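Local coordinates for protein vanadium-dependent haloperoxidase (Zobellia galactanivorans, PDB 4CIT) that is a bacterial vanadium-dependent iodoperoxidase that probably uses hydrogen peroxide to oxidise iodide at a bound vanadate ion, at residues A[240-243]-A[244-248]; A[402-406]-A[407-411]; A[414-417]-A[418-421]. One frame throughout, in Å; residues are numbered along the deposited sequence.

In the fold
Along the chain the contacts come in series. Contact 1 lies within helix 235-253, contact 2 joins strand 402-404 to the first turn of helix 407-420, and contact 3 occupies the last turns of that same helix, which therefore runs from a capped start to a vanadate-binding end, inside the PAP2-type family region. The centres of contacts 2 and 3 are about 14 Å apart. Those of contacts 1 and 3 are about 12 Å apart, and here the two helices touch, M419 packing against E242, V243 and V246. Contacts 1 and 2, about 25 Å apart between centres, do not meet. Helix 235-253 thus backs the vanadate-binding end of helix 407-420.

Contact 1. Residues A[240-243]-A[244-248]; sequences LKEV and YDVRN
K241 and D245 meet one helical turn apart in a salt bridge, with NZ of K241 2.8 Å from OD2 of D245, that oxygen accepting through its syn lone pair. The carboxylate's other oxygen is drawn in through a water that donates to D245 OD1 at 2.6 Å and accepts from K241 NZ at 3.1 Å, closing a small polar ring. The lysine chain leaves with CG anti to the backbone N (chi1 -173°), runs extended, and bends only at its last torsion (chi4 -81°); its aliphatic part passes the carboxylate, K241 CG lying 3.5 Å from D245 OD2. With an alanine at D245, the lysine ammonium would probably lose its charged mate and be freer to swing away from the helix. This is the classic i to i+4 salt bridge of an alpha-helix, laid over the regular backbone bonds of helix 235-253, among them D245 N to K241 O at 2.9 Å. One residue further on, E242 CG and V246 CG2 graze each other at 4.2 Å. The helix is placed by its other sides. E242 pairs with R426, and V243 and V246 lean on M419 of helix 407-420. The ring of Y244 has N248 ND2 over one face, stacks with W352 and sends its hydroxyl to D349, while R247 NE bonds to K353 O.

Contact 2. Residues A[402-406]-A[407-411]; sequences RSFKS and FKQAA
Q409 OE1 takes the shortest bond here, accepting from K405 N at 2.7 Å. The N-H points well at the oxygen (164°), although the donor stands above the plane of the amide carbonyl, about 38° out of it, and not on a lone pair. The glutamine gets there with CG anti to its own backbone N (chi1 -175°) and the chain extended beyond, reaching back past the helix start to the residue just after the strand. The same oxygen lies 3.3 Å from F404 CA and near the plane of the phenylalanine ring at its edge, while the K405 and Q409 side chains cross at an angle, K405 CG being 3.6 Å from Q409 OE1. Between them S406 supplies the N-cap of helix 407-420: its OG, set between the backbone N and the carbonyl carbon, accepts from Q409 N at 2.9 Å. In a capping box the N3 side chain would return a bond to the N-cap N-H, but Q409 instead grips the N-H one residue earlier. The first regular turn closes with A410 N to S406 O at 3.2 Å. A410 also carries the apolar part of the contact, its CB sitting over one face of the F404 ring, 3.8 Å from the centroid, in a CH-pi contact. F404 also meets F389 and W266; its strand pairs antiparallel with 389-391. F407 packs among side chains of helices 288-302 and 367-383.

Contact 3. Residues A[414-417]-A[418-421]; sequences AAIS and RMYG. With VO4 (vanadate ion), chain D.
I416 O is held by two backbone donors, Y420 N at 3.1 Å, nearly along the C=O axis, and M419 N at 2.9 Å, which comes in from well above the carbonyl plane. The second is an i to i+3 bond, as is that of R418 N to A415 O, so the helix has a local 3-10 character at R418 and M419, before Y420 and G421 return to i to i+4 bonds. The buried side is the close-knit one. S417 OG donates to A414 O at 2.6 Å and accepts from a water, which in turn takes R418 NH1 at 2.8 Å in the plane of the guanidinium. R418 CD rests 3.6 Å from S417 OG, so the serine and its water form a second shell behind the arginine. Bends at chi2 (-54°) and chi3 (-79°) turn the arginine chain out to the side of the helix and present NE, at the guanidinium edge, to a vanadate oxygen: R418 NE to VO4 O2 is 3.0 Å. By contrast, the partly exposed side, I416 and Y420, is looser and largely apolar. I416 CG2 lies 3.9 Å from CE2 of the Y420 ring, over one face of which I416 O also sits; I416 CD1 reaches CB of the buried M419 at 3.9 Å. Beyond the segments, R418 NH1 pairs with D267 and NH2 bonds to another vanadate, while S366 OG and H368 ND1 share the ion held by NE. A helix-borne arginine gripping the oxoanion, with K332, R339 and H424 also lining the pocket, is characteristic of the vanadate site of PAP2-type haloperoxidases.

Contact 1. Residues A[240-243]-A[244-248]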
loop_
_atom_site.group_PDB
_atom_site.type_symbol
_atom_site.label_atom_id
_atom_site.label_comp_id
_atom_site.label_asym_id
_atom_site.label_seq_id
_atom_site.Cartn_x
_atom_site.Cartn_y
_atom_site.Cartn_z
ATOM N N LEU A 240 -23.146 14.649 -7.032
ATOM C CA LEU A 240 -22.366 15.583 -7.857
ATOM C C LEU A 240 -22.466 16.956 -7.260
ATOM O O LEU A 240 -21.480 17.699 -7.084
ATOM C CB LEU A 240 -23.032 15.627 -9.255
ATOM C CG LEU A 240 -22.371 16.543 -10.249
ATOM C CD1 LEU A 240 -20.996 16.013 -10.528
ATOM C CD2 LEU A 240 -23.191 16.634 -11.528
ATOM N N LYS A 241 -23.702 17.293 -6.860
ATOM C CA LYS A 241 -23.957 18.574 -6.237
ATOM C C LYS A 241 -23.254 18.741 -4.909
ATOM O O LYS A 241 -22.764 19.811 -4.593
ATOM C CB LYS A 241 -25.469 18.819 -6.094
ATOM C CG LYS A 241 -25.875 20.219 -5.592
ATOM C CD LYS A 241 -27.309 20.333 -5.065
ATOM C CE LYS A 241 -27.756 21.788 -4.909
ATOM N NZ LYS A 241 -27.272 22.433 -3.657
ATOM N N GLU A 242 -23.160 17.690 -4.122
ATOM C CA GLU A 242 -22.370 17.679 -2.913
ATOM C C GLU A 242 -20.869 18.016 -3.157
ATOM O O GLU A 242 -20.364 18.813 -2.526
ATOM C CB GLU A 242 -22.559 16.329 -2.180
ATOM C CG GLU A 242 -21.733 16.356 -0.908
ATOM C CD GLU A 242 -21.635 15.067 -0.099
ATOM O OE1 GLU A 242 -21.995 13.983 -0.593
ATOM O OE2 GLU A 242 -21.117 15.158 1.075
ATOM N N VAL A 243 -20.202 17.354 -4.097
ATOM C CA VAL A 243 -18.853 17.638 -4.520
ATOM C C VAL A 243 -18.680 19.094 -4.844
ATOM O O VAL A 243 -17.747 19.766 -4.388
ATOM C CB VAL A 243 -18.381 16.709 -5.662
ATOM C CG1 VAL A 243 -16.933 17.090 -6.033
ATOM C CG2 VAL A 243 -18.394 15.272 -5.155
ATOM N N TYR A 244 -19.601 19.574 -5.660
ATOM C CA TYR A 244 -19.579 20.965 -6.170
ATOM C C TYR A 244 -19.665 21.934 -5.009
ATOM O O TYR A 244 -18.821 22.850 -4.857
ATOM C CB TYR A 244 -20.749 21.120 -7.113
ATOM C CG TYR A 244 -20.861 22.510 -7.690
ATOM C CD1 TYR A 244 -20.045 22.914 -8.691
ATOM C CD2 TYR A 244 -21.818 23.375 -7.229
ATOM C CE1 TYR A 244 -20.136 24.192 -9.272
ATOM C CE2 TYR A 244 -21.949 24.643 -7.819
ATOM C CZ TYR A 244 -21.057 25.046 -8.803
ATOM O OH TYR A 244 -21.144 26.292 -9.410
ATOM N N ASP A 245 -20.636 21.716 -4.156
ATOM C CA ASP A 245 -20.965 22.568 -2.999
ATOM C C ASP A 245 -19.871 22.576 -1.894
ATOM O O ASP A 245 -19.493 23.617 -1.341
ATOM C CB ASP A 245 -22.317 22.212 -2.314
ATOM C CG ASP A 245 -23.534 22.558 -3.182
ATOM O OD1 ASP A 245 -23.399 23.353 -4.160
ATOM O OD2 ASP A 245 -24.637 22.052 -2.905
ATOM N N VAL A 246 -19.357 21.394 -1.550
ATOM C CA VAL A 246 -18.226 21.320 -0.655
ATOM C C VAL A 246 -17.064 22.174 -1.110
ATOM O O VAL A 246 -16.405 22.834 -0.301
ATOM C CB VAL A 246 -17.797 19.831 -0.420
ATOM C CG1 VAL A 246 -16.437 19.698 0.290
ATOM C CG2 VAL A 246 -18.831 19.139 0.349
ATOM N N ARG A 247 -16.667 22.077 -2.394
ATOM C CA ARG A 247 -15.539 22.819 -2.904
ATOM C C ARG A 247 -15.835 24.294 -2.769
ATOM O O ARG A 247 -14.958 25.068 -2.295
ATOM C CB ARG A 247 -15.290 22.426 -4.385
ATOM C CG ARG A 247 -13.994 22.964 -4.894
ATOM C CD ARG A 247 -14.032 24.401 -5.310
ATOM N NE ARG A 247 -12.580 24.683 -5.526
ATOM C CZ ARG A 247 -11.702 25.126 -4.634
ATOM N NH1 ARG A 247 -12.051 25.484 -3.407
ATOM N NH2 ARG A 247 -10.461 25.294 -5.003
ATOM N N ASN A 248 -17.056 24.675 -3.079
ATOM C CA ASN A 248 -17.416 26.136 -2.979
ATOM C C ASN A 248 -17.429 26.658 -1.549
ATOM O O ASN A 248 -17.002 27.812 -1.327
ATOM C CB ASN A 248 -18.731 26.445 -3.698
ATOM C CG ASN A 248 -18.632 26.264 -5.227
ATOM O OD1 ASN A 248 -17.534 26.252 -5.782
ATOM N ND2 ASN A 248 -19.745 25.976 -5.866
HETATM O O HOH W 1 -25.526 24.385 -5.265
#

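Contact 2. Residues A[402-406]-A[407-411]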
loop_
_atom_site.group_PDB
_atom_site.type_symbol
_atom_site.label_atom_id
_atom_site.label_comp_id
_atom_site.label_asym_id
_atom_site.label_seq_id
_atom_site.Cartn_x
_atom_site.Cartn_y
_atom_site.Cartn_z
ATOM N N ARG A 402 0.220 15.308 11.519
ATOM C CA ARG A 402 -1.176 15.252 12.023
ATOM C C ARG A 402 -1.291 14.113 12.992
ATOM O O ARG A 402 -0.586 13.094 12.818
ATOM C CB ARG A 402 -2.219 15.112 10.883
ATOM C CG ARG A 402 -2.281 16.249 9.858
ATOM C CD ARG A 402 -3.411 16.127 8.852
ATOM N NE ARG A 402 -4.736 16.045 9.405
ATOM C CZ ARG A 402 -5.424 17.097 9.908
ATOM N NH1 ARG A 402 -4.926 18.349 9.849
ATOM N NH2 ARG A 402 -6.635 16.928 10.417
ATOM N N SER A 403 -2.107 14.303 14.035
ATOM C CA SER A 403 -2.231 13.346 15.152
ATOM C C SER A 403 -3.556 12.623 15.027
ATOM O O SER A 403 -4.526 13.225 14.572
ATOM C CB SER A 403 -2.120 14.123 16.454
ATOM O OG SER A 403 -0.716 14.569 16.514
ATOM N N PHE A 404 -3.601 11.372 15.478
ATOM C CA PHE A 404 -4.786 10.550 15.397
ATOM C C PHE A 404 -5.016 9.760 16.643
ATOM O O PHE A 404 -4.064 9.439 17.382
ATOM C CB PHE A 404 -4.637 9.547 14.190
ATOM C CG PHE A 404 -4.541 10.268 12.900
ATOM C CD1 PHE A 404 -5.664 10.772 12.305
ATOM C CD2 PHE A 404 -3.339 10.495 12.307
ATOM C CE1 PHE A 404 -5.567 11.505 11.094
ATOM C CE2 PHE A 404 -3.258 11.164 11.074
ATOM C CZ PHE A 404 -4.408 11.686 10.477
ATOM N N LYS A 405 -6.287 9.480 16.935
ATOM C CA LYS A 405 -6.589 8.753 18.159
ATOM C C LYS A 405 -6.630 7.260 17.919
ATOM O O LYS A 405 -6.683 6.442 18.918
ATOM C CB LYS A 405 -7.918 9.182 18.741
ATOM C CG LYS A 405 -7.985 10.686 18.976
ATOM C CD LYS A 405 -9.083 11.049 19.988
ATOM C CE LYS A 405 -9.139 12.563 20.207
ATOM N NZ LYS A 405 -7.855 13.042 20.808
ATOM N N SER A 406 -6.706 6.863 16.653
ATOM C CA SER A 406 -6.802 5.436 16.266
ATOM C C SER A 406 -6.467 5.237 14.765
ATOM O O SER A 406 -6.581 6.222 13.988
ATOM C CB SER A 406 -8.236 4.925 16.555
ATOM O OG SER A 406 -9.187 5.461 15.645
ATOM N N PHE A 407 -6.160 4.004 14.361
ATOM C CA PHE A 407 -6.047 3.760 12.923
ATOM C C PHE A 407 -7.346 4.028 12.188
ATOM O O PHE A 407 -7.311 4.564 11.048
ATOM C CB PHE A 407 -5.580 2.359 12.632
ATOM C CG PHE A 407 -4.323 1.992 13.374
ATOM C CD1 PHE A 407 -3.124 2.665 13.148
ATOM C CD2 PHE A 407 -4.355 0.976 14.316
ATOM C CE1 PHE A 407 -1.976 2.287 13.820
ATOM C CE2 PHE A 407 -3.211 0.617 15.003
ATOM C CZ PHE A 407 -2.022 1.286 14.731
ATOM N N LYS A 408 -8.473 3.691 12.835
ATOM C CA LYS A 408 -9.844 3.908 12.271
ATOM C C LYS A 408 -10.084 5.380 11.974
ATOM O O LYS A 408 -10.559 5.747 10.885
ATOM C CB LYS A 408 -10.918 3.368 13.197
ATOM C CG LYS A 408 -12.293 3.356 12.528
ATOM C CD LYS A 408 -13.401 3.043 13.528
ATOM C CE LYS A 408 -14.813 3.449 13.057
ATOM N NZ LYS A 408 -14.946 4.779 12.391
ATOM N N GLN A 409 -9.677 6.223 12.884
ATOM C CA GLN A 409 -9.815 7.674 12.721
ATOM C C GLN A 409 -8.990 8.210 11.580
ATOM O O GLN A 409 -9.468 8.991 10.760
ATOM C CB GLN A 409 -9.590 8.428 14.009
ATOM C CG GLN A 409 -9.843 9.942 13.878
ATOM C CD GLN A 409 -9.289 10.718 15.057
ATOM O OE1 GLN A 409 -8.092 10.706 15.332
ATOM N NE2 GLN A 409 -10.207 11.351 15.833
ATOM N N ALA A 410 -7.755 7.762 11.482
ATOM C CA ALA A 410 -6.926 8.081 10.327
ATOM C C ALA A 410 -7.552 7.623 9.023
ATOM O O ALA A 410 -7.495 8.394 8.050
ATOM C CB ALA A 410 -5.551 7.534 10.455
ATOM N N ALA A 411 -8.018 6.380 8.931
ATOM C CA ALA A 411 -8.670 5.914 7.707
ATOM C C ALA A 411 -9.906 6.748 7.325
ATOM O O ALA A 411 -10.154 7.036 6.137
ATOM C CB ALA A 411 -9.134 4.442 7.833
#

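Contact 3. Residues A[414-417]-A[418-421]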
loop_
_atom_site.group_PDB
_atom_site.type_symbol
_atom_site.label_atom_id
_atom_site.label_comp_id
_atom_site.label_asym_id
_atom_site.label_seq_id
_atom_site.Cartn_x
_atom_site.Cartn_y
_atom_site.Cartn_z
ATOM N N ALA A 414 -8.647 9.897 5.864
ATOM C CA ALA A 414 -8.107 9.679 4.512
ATOM C C ALA A 414 -9.284 9.584 3.482
ATOM O O ALA A 414 -9.172 10.141 2.370
ATOM C CB ALA A 414 -7.243 8.436 4.439
ATOM N N ALA A 415 -10.352 8.915 3.890
ATOM C CA ALA A 415 -11.524 8.725 3.019
ATOM C C ALA A 415 -12.250 10.067 2.753
ATOM O O ALA A 415 -12.400 10.437 1.606
ATOM C CB ALA A 415 -12.409 7.707 3.645
ATOM N N ILE A 416 -12.532 10.832 3.784
ATOM C CA ILE A 416 -13.220 12.117 3.591
ATOM C C ILE A 416 -12.335 13.165 2.950
ATOM O O ILE A 416 -12.868 14.078 2.316
ATOM C CB ILE A 416 -13.864 12.654 4.896
ATOM C CG1 ILE A 416 -15.008 13.669 4.570
ATOM C CG2 ILE A 416 -12.875 13.281 5.861
ATOM C CD1 ILE A 416 -16.191 13.038 3.889
ATOM N N SER A 417 -11.013 13.003 3.017
ATOM C CA SER A 417 -10.099 13.931 2.324
ATOM C C SER A 417 -10.377 13.962 0.850
ATOM O O SER A 417 -10.124 14.978 0.227
ATOM C CB SER A 417 -8.657 13.581 2.556
ATOM O OG SER A 417 -8.295 12.492 1.768
ATOM N N ARG A 418 -10.890 12.854 0.295
ATOM C CA ARG A 418 -11.217 12.797 -1.134
ATOM C C ARG A 418 -12.475 13.588 -1.528
ATOM O O ARG A 418 -12.560 13.965 -2.686
ATOM C CB ARG A 418 -11.326 11.355 -1.625
ATOM C CG ARG A 418 -10.171 10.497 -1.131
ATOM C CD ARG A 418 -8.792 11.037 -1.432
ATOM N NE ARG A 418 -8.401 10.776 -2.855
ATOM C CZ ARG A 418 -7.428 11.362 -3.522
ATOM N NH1 ARG A 418 -6.687 12.325 -2.998
ATOM N NH2 ARG A 418 -7.148 10.958 -4.808
ATOM N N MET A 419 -13.360 13.823 -0.568
ATOM C CA MET A 419 -14.526 14.696 -0.764
ATOM C C MET A 419 -14.061 16.125 -0.715
ATOM O O MET A 419 -14.385 16.925 -1.658
ATOM C CB MET A 419 -15.603 14.438 0.302
ATOM C CG MET A 419 -16.724 15.470 0.235
ATOM S SD MET A 419 -17.688 15.514 -1.282
ATOM C CE MET A 419 -18.166 13.751 -1.312
ATOM N N TYR A 420 -13.244 16.450 0.299
ATOM C CA TYR A 420 -12.664 17.820 0.337
ATOM C C TYR A 420 -11.850 18.080 -0.865
ATOM O O TYR A 420 -11.745 19.233 -1.301
ATOM C CB TYR A 420 -11.785 17.996 1.547
ATOM C CG TYR A 420 -12.434 17.683 2.895
ATOM C CD1 TYR A 420 -13.782 17.897 3.110
ATOM C CD2 TYR A 420 -11.650 17.291 4.000
ATOM C CE1 TYR A 420 -14.376 17.665 4.363
ATOM C CE2 TYR A 420 -12.234 17.040 5.246
ATOM C CZ TYR A 420 -13.560 17.235 5.419
ATOM O OH TYR A 420 -14.161 17.048 6.642
ATOM N N GLY A 421 -11.213 17.022 -1.401
ATOM C CA GLY A 421 -10.387 17.195 -2.549
ATOM C C GLY A 421 -11.068 17.397 -3.903
ATOM O O GLY A 421 -10.377 17.806 -4.879
HETATM O O2 VO4 D . -9.150 8.045 -3.717
HETATM O O HOH W 2 -6.570 13.375 -0.396
#